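Local coordinates for dihydrofolate reductase (Coxiella burnetii, PDB 3TQB), which probably catalyses the NADPH-dependent reduction of 7,8-dihydrofolate to tetrahydrofolate, a step needed for glycine, purine and DNA precursor synthesis, at residues Lys39-Gly44 with Glu92-Gly97; Ala7-Asn12 with Val125-Trp130. One frame throughout, in Å; residues are numbered along the deposited sequence.

Contact 1 (Lys39-Gly44 with Glu92-Gly97); sequences KPIVMG and EVIIIG. With NDP (NADPH dihydro-nicotinamide-adenine-dinucleotide phosphate), chain B.
Val-42 lies alongside Ile-95, both side chains pointing the same way, and its CB meets Ile-95 CD1 at 3.6 Å; the CG2 branch, anti to the carbonyl carbon, reaches Val-93 CG1 as well. On the face of the sheet that carries Ile-41 and Ile-94, Ile-41 CG2 packs against Ile-94 CB. Two parallel bridges, Ile-41 with Ile-94 and Val-42 with Ile-95, define adjacent strands of the dihydrofolate reductase sheet, and the axes of segments 40-43 and 92-95 are 33° apart, a twisted pair. The ladder runs from Ile-94 N to Pro-40 O, Val-42 N to Ile-94 O (2.9 Å) and Ile-96 N to Val-42 O. It ends with Gly-44 N on Gly-97 O at 2.8 Å. At the other end the extended Lys-39 chain passes Ile-94 CD1 with its CD and forms a salt bridge from NZ to Glu-92 OE1 (3.0 Å), approaching from above the carboxylate plane; Glu-92 OE2 is held by Thr-4. NADPH lies at the glycine end, its C5N 3.0 Å from Ile-96 O and 3.9 Å from Gly-97 CA. Strand 59-63 bonds to the far edge of 40-43, strand 2-10 flanks 92-95, and helix 26-36 packs on Ile-41, Ile-94 and Ile-96 through Thr-36 and Phe-32.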
loop_
_atom_site.group_PDB
_atom_site.type_symbol
_atom_site.label_atom_id
_atom_site.label_comp_id
_atom_site.label_asym_id
_atom_site.label_seq_id
_atom_site.Cartn_x
_atom_site.Cartn_y
_atom_site.Cartn_z
ATOM N N LYS A 39 8.537 -2.346 9.942
ATOM C CA LYS A 39 8.040 -0.992 9.702
ATOM C C LYS A 39 6.533 -0.910 9.949
ATOM O O LYS A 39 5.845 -1.932 9.924
ATOM C CB LYS A 39 8.341 -0.559 8.265
ATOM C CG LYS A 39 9.819 -0.505 7.915
ATOM C CD LYS A 39 10.027 -0.089 6.467
ATOM C CE LYS A 39 11.505 0.009 6.123
ATOM N NZ LYS A 39 11.732 0.448 4.713
ATOM N N PRO A 40 6.015 0.308 10.194
ATOM C CA PRO A 40 4.567 0.494 10.287
ATOM C C PRO A 40 3.903 0.386 8.919
ATOM O O PRO A 40 4.400 0.970 7.953
ATOM C CB PRO A 40 4.417 1.925 10.829
ATOM C CG PRO A 40 5.774 2.364 11.232
ATOM C CD PRO A 40 6.740 1.567 10.432
ATOM N N ILE A 41 2.797 -0.355 8.846
ATOM C CA ILE A 41 2.012 -0.468 7.613
ATOM C C ILE A 41 0.576 0.002 7.847
ATOM O O ILE A 41 -0.150 -0.558 8.676
ATOM C CB ILE A 41 2.024 -1.907 7.022
ATOM C CG1 ILE A 41 1.746 -2.961 8.095
ATOM C CG2 ILE A 41 3.366 -2.195 6.364
ATOM C CD1 ILE A 41 1.455 -4.335 7.529
ATOM N N VAL A 42 0.183 1.050 7.127
ATOM C CA VAL A 42 -1.166 1.593 7.216
ATOM C C VAL A 42 -2.004 1.054 6.061
ATOM O O VAL A 42 -1.571 1.089 4.904
ATOM C CB VAL A 42 -1.153 3.130 7.176
ATOM C CG1 VAL A 42 -2.569 3.685 7.276
ATOM C CG2 VAL A 42 -0.286 3.678 8.294
ATOM N N MET A 43 -3.197 0.556 6.382
ATOM C CA MET A 43 -4.101 -0.019 5.388
ATOM C C MET A 43 -5.551 0.391 5.625
ATOM O O MET A 43 -5.937 0.747 6.745
ATOM C CB MET A 43 -4.003 -1.549 5.404
ATOM C CG MET A 43 -4.516 -2.203 6.690
ATOM S SD MET A 43 -4.019 -3.924 6.865
ATOM C CE MET A 43 -2.266 -3.735 7.185
ATOM N N GLY A 44 -6.351 0.332 4.563
ATOM C CA GLY A 44 -7.800 0.500 4.675
ATOM C C GLY A 44 -8.443 -0.741 5.270
ATOM O O GLY A 44 -7.817 -1.801 5.341
ATOM N N GLU A 92 10.008 6.159 8.932
ATOM C CA GLU A 92 9.333 5.816 7.682
ATOM C C GLU A 92 8.017 5.098 7.955
ATOM O O GLU A 92 7.946 4.243 8.837
ATOM C CB GLU A 92 10.241 4.941 6.811
ATOM C CG GLU A 92 9.588 4.440 5.519
ATOM C CD GLU A 92 10.586 3.860 4.531
ATOM O OE1 GLU A 92 11.686 3.449 4.958
ATOM O OE2 GLU A 92 10.267 3.812 3.323
ATOM N N VAL A 93 6.983 5.456 7.194
ATOM C CA VAL A 93 5.671 4.812 7.274
ATOM C C VAL A 93 5.269 4.316 5.891
ATOM O O VAL A 93 5.428 5.035 4.904
ATOM C CB VAL A 93 4.596 5.785 7.786
ATOM C CG1 VAL A 93 3.235 5.101 7.834
ATOM C CG2 VAL A 93 4.978 6.317 9.160
ATOM N N ILE A 94 4.747 3.093 5.825
ATOM C CA ILE A 94 4.398 2.465 4.551
ATOM C C ILE A 94 2.881 2.357 4.384
ATOM O O ILE A 94 2.208 1.722 5.192
ATOM C CB ILE A 94 5.027 1.058 4.426
ATOM C CG1 ILE A 94 6.540 1.128 4.645
ATOM C CG2 ILE A 94 4.735 0.463 3.055
ATOM C CD1 ILE A 94 7.252 -0.185 4.422
ATOM N N ILE A 95 2.356 2.985 3.332
ATOM C CA ILE A 95 0.940 2.889 2.984
ATOM C C ILE A 95 0.765 1.800 1.930
ATOM O O ILE A 95 1.456 1.801 0.909
ATOM C CB ILE A 95 0.398 4.213 2.412
ATOM C CG1 ILE A 95 0.797 5.413 3.287
ATOM C CG2 ILE A 95 -1.105 4.145 2.252
ATOM C CD1 ILE A 95 0.400 5.290 4.740
ATOM N N ILE A 96 -0.162 0.877 2.169
ATOM C CA ILE A 96 -0.328 -0.285 1.296
ATOM C C ILE A 96 -1.715 -0.383 0.653
ATOM O O ILE A 96 -2.048 -1.416 0.094
ATOM C CB ILE A 96 -0.006 -1.603 2.056
ATOM C CG1 ILE A 96 -1.096 -1.947 3.079
ATOM C CG2 ILE A 96 1.337 -1.496 2.759
ATOM C CD1 ILE A 96 -0.852 -3.252 3.804
ATOM N N GLY A 97 -2.513 0.683 0.721
ATOM C CA GLY A 97 -3.845 0.695 0.107
ATOM C C GLY A 97 -4.973 0.596 1.119
ATOM O O GLY A 97 -4.719 0.591 2.317
HETATM P PA NDP B . -9.798 0.028 1.135
HETATM O O1A NDP B . -9.382 1.371 0.594
HETATM O O2A NDP B . -8.755 -0.988 1.519
HETATM O O5B NDP B . -10.704 0.292 2.429
HETATM C C5B NDP B . -11.936 1.009 2.342
HETATM C C4B NDP B . -12.508 1.101 3.751
HETATM O O4B NDP B . -11.474 1.518 4.648
HETATM C C3B NDP B . -13.647 2.095 3.925
HETATM O O3B NDP B . -14.937 1.495 3.759
HETATM C C2B NDP B . -13.444 2.539 5.349
HETATM O O2B NDP B . -13.956 1.526 6.208
HETATM C C1B NDP B . -11.938 2.557 5.511
HETATM N N9A NDP B . -11.319 3.858 5.135
HETATM C C8A NDP B . -10.698 4.131 3.969
HETATM N N7A NDP B . -10.238 5.410 3.954
HETATM C C5A NDP B . -10.555 5.978 5.129
HETATM C C6A NDP B . -10.364 7.306 5.762
HETATM N N6A NDP B . -9.722 8.310 5.118
HETATM N N1A NDP B . -10.852 7.485 7.010
HETATM C C2A NDP B . -11.493 6.501 7.674
HETATM N N3A NDP B . -11.698 5.275 7.150
HETATM C C4A NDP B . -11.264 4.951 5.906
HETATM O O3 NDP B . -10.853 -0.645 0.122
HETATM P PN NDP B . -10.464 -1.168 -1.352
HETATM O O1N NDP B . -9.995 0.001 -2.185
HETATM O O2N NDP B . -11.622 -2.004 -1.841
HETATM O O5D NDP B . -9.201 -2.134 -1.099
HETATM C C5D NDP B . -9.338 -3.554 -1.043
HETATM C C4D NDP B . -9.151 -4.156 -2.429
HETATM O O4D NDP B . -7.996 -3.589 -3.055
HETATM C C3D NDP B . -8.902 -5.653 -2.355
HETATM O O3D NDP B . -9.446 -6.303 -3.508
HETATM C C2D NDP B . -7.393 -5.764 -2.356
HETATM O O2D NDP B . -6.946 -7.012 -2.890
HETATM C C1D NDP B . -6.987 -4.593 -3.232
HETATM N N1N NDP B . -5.660 -4.074 -2.893
HETATM C C2N NDP B . -4.651 -4.320 -3.751
HETATM C C3N NDP B . -3.359 -3.864 -3.522
HETATM C C7N NDP B . -2.251 -4.151 -4.497
HETATM O O7N NDP B . -1.125 -3.738 -4.271
HETATM N N7N NDP B . -2.519 -4.857 -5.594
HETATM C C4N NDP B . -3.119 -3.072 -2.267
HETATM C C5N NDP B . -4.263 -2.850 -1.396
HETATM C C6N NDP B . -5.499 -3.370 -1.759
HETATM P P2B NDP B . -15.207 1.709 7.188
HETATM O O1X NDP B . -16.397 1.496 6.290
HETATM O O2X NDP B . -14.999 0.627 8.225
HETATM O O3X NDP B . -15.072 3.106 7.735
#

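Contact 2 (Ala7-Asn12 with Val125-Trp130). With FOL (folic acid), chain C.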
loop_
_atom_site.group_PDB
_atom_site.type_symbol
_atom_site.label_atom_id
_atom_site.label_comp_id
_atom_site.label_asym_id
_atom_site.label_seq_id
_atom_site.Cartn_x
_atom_site.Cartn_y
_atom_site.Cartn_z
ATOM N N ALA A 7 2.516 -0.957 -3.851
ATOM C CA ALA A 7 1.377 -1.583 -4.516
ATOM C C ALA A 7 1.790 -2.368 -5.754
ATOM O O ALA A 7 2.693 -1.963 -6.485
ATOM C CB ALA A 7 0.346 -0.526 -4.889
ATOM N N ALA A 8 1.123 -3.499 -5.975
ATOM C CA ALA A 8 1.270 -4.265 -7.205
ATOM C C ALA A 8 0.092 -3.939 -8.111
ATOM O O ALA A 8 -1.058 -3.960 -7.669
ATOM C CB ALA A 8 1.316 -5.748 -6.907
ATOM N N MET A 9 0.381 -3.634 -9.374
ATOM C CA MET A 9 -0.647 -3.231 -10.332
ATOM C C MET A 9 -0.308 -3.686 -11.744
ATOM O O MET A 9 0.804 -4.146 -12.004
ATOM C CB MET A 9 -0.819 -1.711 -10.308
ATOM C CG MET A 9 0.419 -0.927 -10.745
ATOM S SD MET A 9 0.209 0.849 -10.550
ATOM C CE MET A 9 0.155 0.982 -8.765
ATOM N N ASP A 10 -1.275 -3.552 -12.650
ATOM C CA ASP A 10 -1.090 -3.924 -14.054
ATOM C C ASP A 10 -1.025 -2.677 -14.948
ATOM O O ASP A 10 -0.986 -1.551 -14.449
ATOM C CB ASP A 10 -2.191 -4.901 -14.501
ATOM C CG ASP A 10 -3.536 -4.227 -14.742
ATOM O OD1 ASP A 10 -3.726 -3.064 -14.329
ATOM O OD2 ASP A 10 -4.415 -4.875 -15.348
ATOM N N LYS A 11 -1.009 -2.886 -16.262
ATOM C CA LYS A 11 -0.885 -1.788 -17.229
ATOM C C LYS A 11 -2.015 -0.752 -17.153
ATOM O O LYS A 11 -1.799 0.417 -17.472
ATOM C CB LYS A 11 -0.761 -2.343 -18.655
ATOM C CG LYS A 11 -2.001 -3.065 -19.179
ATOM C CD LYS A 11 -1.653 -4.080 -20.268
ATOM C CE LYS A 11 -0.929 -3.445 -21.450
ATOM N NZ LYS A 11 -1.670 -2.283 -22.013
ATOM N N ASN A 12 -3.205 -1.178 -16.729
ATOM C CA ASN A 12 -4.346 -0.270 -16.544
ATOM C C ASN A 12 -4.572 0.141 -15.080
ATOM O O ASN A 12 -5.675 0.552 -14.711
ATOM C CB ASN A 12 -5.622 -0.905 -17.116
ATOM C CG ASN A 12 -5.582 -1.050 -18.631
ATOM O OD1 ASN A 12 -4.596 -0.695 -19.279
ATOM N ND2 ASN A 12 -6.661 -1.571 -19.200
ATOM N N VAL A 125 -11.561 -2.321 -8.489
ATOM C CA VAL A 125 -10.804 -1.263 -7.806
ATOM C C VAL A 125 -9.460 -1.015 -8.494
ATOM O O VAL A 125 -8.847 -1.941 -9.030
ATOM C CB VAL A 125 -10.567 -1.587 -6.309
ATOM C CG1 VAL A 125 -11.885 -1.895 -5.612
ATOM C CG2 VAL A 125 -9.597 -2.741 -6.146
ATOM N N TYR A 126 -9.011 0.240 -8.463
ATOM C CA TYR A 126 -7.796 0.660 -9.164
ATOM C C TYR A 126 -6.905 1.534 -8.283
ATOM O O TYR A 126 -7.354 2.099 -7.280
ATOM C CB TYR A 126 -8.162 1.439 -10.433
ATOM C CG TYR A 126 -8.896 0.626 -11.480
ATOM C CD1 TYR A 126 -8.218 0.076 -12.563
ATOM C CD2 TYR A 126 -10.269 0.415 -11.392
ATOM C CE1 TYR A 126 -8.886 -0.668 -13.530
ATOM C CE2 TYR A 126 -10.947 -0.330 -12.351
ATOM C CZ TYR A 126 -10.250 -0.869 -13.418
ATOM O OH TYR A 126 -10.918 -1.607 -14.372
ATOM N N PHE A 127 -5.636 1.635 -8.672
ATOM C CA PHE A 127 -4.689 2.539 -8.028
ATOM C C PHE A 127 -4.860 3.935 -8.634
ATOM O O PHE A 127 -4.855 4.081 -9.861
ATOM C CB PHE A 127 -3.256 2.039 -8.241
ATOM C CG PHE A 127 -2.219 2.812 -7.478
ATOM C CD1 PHE A 127 -1.821 2.403 -6.210
ATOM C CD2 PHE A 127 -1.634 3.944 -8.028
ATOM C CE1 PHE A 127 -0.860 3.115 -5.504
ATOM C CE2 PHE A 127 -0.674 4.662 -7.328
ATOM C CZ PHE A 127 -0.284 4.248 -6.067
ATOM N N PRO A 128 -5.009 4.970 -7.784
ATOM C CA PRO A 128 -5.239 6.327 -8.290
ATOM C C PRO A 128 -4.013 6.903 -8.999
ATOM O O PRO A 128 -2.888 6.720 -8.527
ATOM C CB PRO A 128 -5.560 7.125 -7.027
ATOM C CG PRO A 128 -4.893 6.383 -5.930
ATOM C CD PRO A 128 -4.888 4.939 -6.315
ATOM N N GLU A 129 -4.242 7.609 -10.104
ATOM C CA GLU A 129 -3.168 8.037 -11.008
ATOM C C GLU A 129 -2.257 9.140 -10.457
ATOM O O GLU A 129 -2.727 10.188 -10.020
ATOM C CB GLU A 129 -3.761 8.507 -12.344
ATOM C CG GLU A 129 -2.730 9.080 -13.315
ATOM C CD GLU A 129 -3.301 9.402 -14.685
ATOM O OE1 GLU A 129 -4.500 9.146 -14.927
ATOM O OE2 GLU A 129 -2.534 9.922 -15.522
ATOM N N TRP A 130 -0.950 8.893 -10.528
ATOM C CA TRP A 130 0.069 9.896 -10.207
ATOM C C TRP A 130 0.498 10.654 -11.474
ATOM O O TRP A 130 0.156 10.256 -12.588
ATOM C CB TRP A 130 1.288 9.231 -9.552
ATOM C CG TRP A 130 2.151 8.432 -10.499
ATOM C CD1 TRP A 130 3.237 8.881 -11.198
ATOM C CD2 TRP A 130 2.001 7.047 -10.840
ATOM N NE1 TRP A 130 3.767 7.865 -11.957
ATOM C CE2 TRP A 130 3.028 6.729 -11.756
ATOM C CE3 TRP A 130 1.097 6.046 -10.465
ATOM C CZ2 TRP A 130 3.177 5.450 -12.299
ATOM C CZ3 TRP A 130 1.246 4.776 -11.007
ATOM C CH2 TRP A 130 2.278 4.490 -11.913
HETATM N N1 FOL C . 2.021 -4.628 -2.638
HETATM C C2 FOL C . 2.520 -5.495 -3.595
HETATM N NA2 FOL C . 3.644 -5.197 -4.239
HETATM N N3 FOL C . 1.851 -6.668 -3.886
HETATM C C4 FOL C . 0.682 -6.993 -3.226
HETATM O O4 FOL C . 0.102 -8.045 -3.497
HETATM C C4A FOL C . 0.174 -6.125 -2.260
HETATM N N5 FOL C . -0.997 -6.428 -1.587
HETATM C C6 FOL C . -1.489 -5.561 -0.629
HETATM C C7 FOL C . -0.811 -4.385 -0.338
HETATM N N8 FOL C . 0.356 -4.075 -1.011
HETATM C C8A FOL C . 0.853 -4.941 -1.968
HETATM C C9 FOL C . -2.761 -5.875 0.122
HETATM N N10 FOL C . -3.002 -7.305 0.189
HETATM C C11 FOL C . -0.321 -10.145 1.533
HETATM C C12 FOL C . -1.314 -10.476 0.616
HETATM C C13 FOL C . -2.206 -9.503 0.176
HETATM C C14 FOL C . -2.114 -8.195 0.643
HETATM C C15 FOL C . -1.118 -7.863 1.566
HETATM C C16 FOL C . -0.222 -8.839 2.007
HETATM C C FOL C . 0.624 -11.214 1.993
HETATM O O FOL C . 0.160 -12.545 2.032
HETATM N N FOL C . 1.866 -10.884 2.345
HETATM C CA FOL C . 2.685 -11.747 3.178
HETATM C CB FOL C . 3.485 -12.712 2.305
HETATM C CG FOL C . 3.732 -14.031 3.030
HETATM C CD FOL C . 4.640 -14.935 2.226
HETATM O OE1 FOL C . 4.369 -16.151 2.122
HETATM O OE2 FOL C . 5.672 -14.493 1.666
HETATM C CT FOL C . 3.613 -10.946 4.041
HETATM O O1 FOL C . 3.727 -9.713 3.882
HETATM O O2 FOL C . 4.288 -11.495 4.938
#
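Met-9 meets Phe-127 in a Met-aromatic contact, which in this dihydrofolate reductase fold joins the later part of central strand 2-10 to the chain that follows the short strand 125-126. No hydrogen bond links the two segments, and their end-to-end directions are 97° apart, so the evidence points to side-chain packing rather than sheet pairing. The methyl CE sits over one face of the Phe-127 ring, 3.5 Å from the centroid and 22° off the normal, as a CH-pi contact requires. Its position above the plane is displaced toward the rim, and its closest ring atom is CG. The sulfur is farther from this ring and oblique to it. The bend at chi3 swings CE away from the extended part of the Met-9 chain and onto the ring. Pro-128 CD lies over the opposite face, so the phenyl group is sandwiched between the methionine methyl and the following proline. Ala-7 CB approaches the ring obliquely, 3.9 Å from Phe-127 CD1.

Trp-130 receives the same methionine differently: Met-9 SD is 82° off the normal of the six-membered ring, and therefore at its edge, 4.1 Å from CZ3. Around these residues, Ile-15 touches both Met-9 and Phe-127, Phe-102 of helix 99-105 meets the Phe-127 ring, and Trp-135 stands edge-to-face with Trp-130. The neighbouring Ala-8 turns away from the contact into the active site, where its N is hydrogen-bonded to the nicotinamide amide oxygen (O7N) of NADPH and its CB approaches folate N3 at 3.2 Å. Nearer the solvent, Asn-12 O lies near the plane of the Tyr-126 ring, at its edge, 3.4 Å from CD1.

Overall arrangement
Contacts 1 and 2 belong to the same mixed sheet, since strand 92-95 of contact 1 pairs directly with strand 2-10 of contact 2. Their centres are about 17 Å apart and their nearest atoms about 6 Å, without touching. Along the chain the order is 7-12, 39-44, 92-97 and 125-130, so both segments of contact 1 fall between those of contact 2. One contact is a buried strand pair in the sheet, whereas the other packs the later part of its neighbour against segment 125-130, which is not part of that sheet. Both border bound ligands: NADPH approaches Gly-44 and Gly-97 in one and Ala-8 in the other, while folate touches Ile-96 and Ala-8.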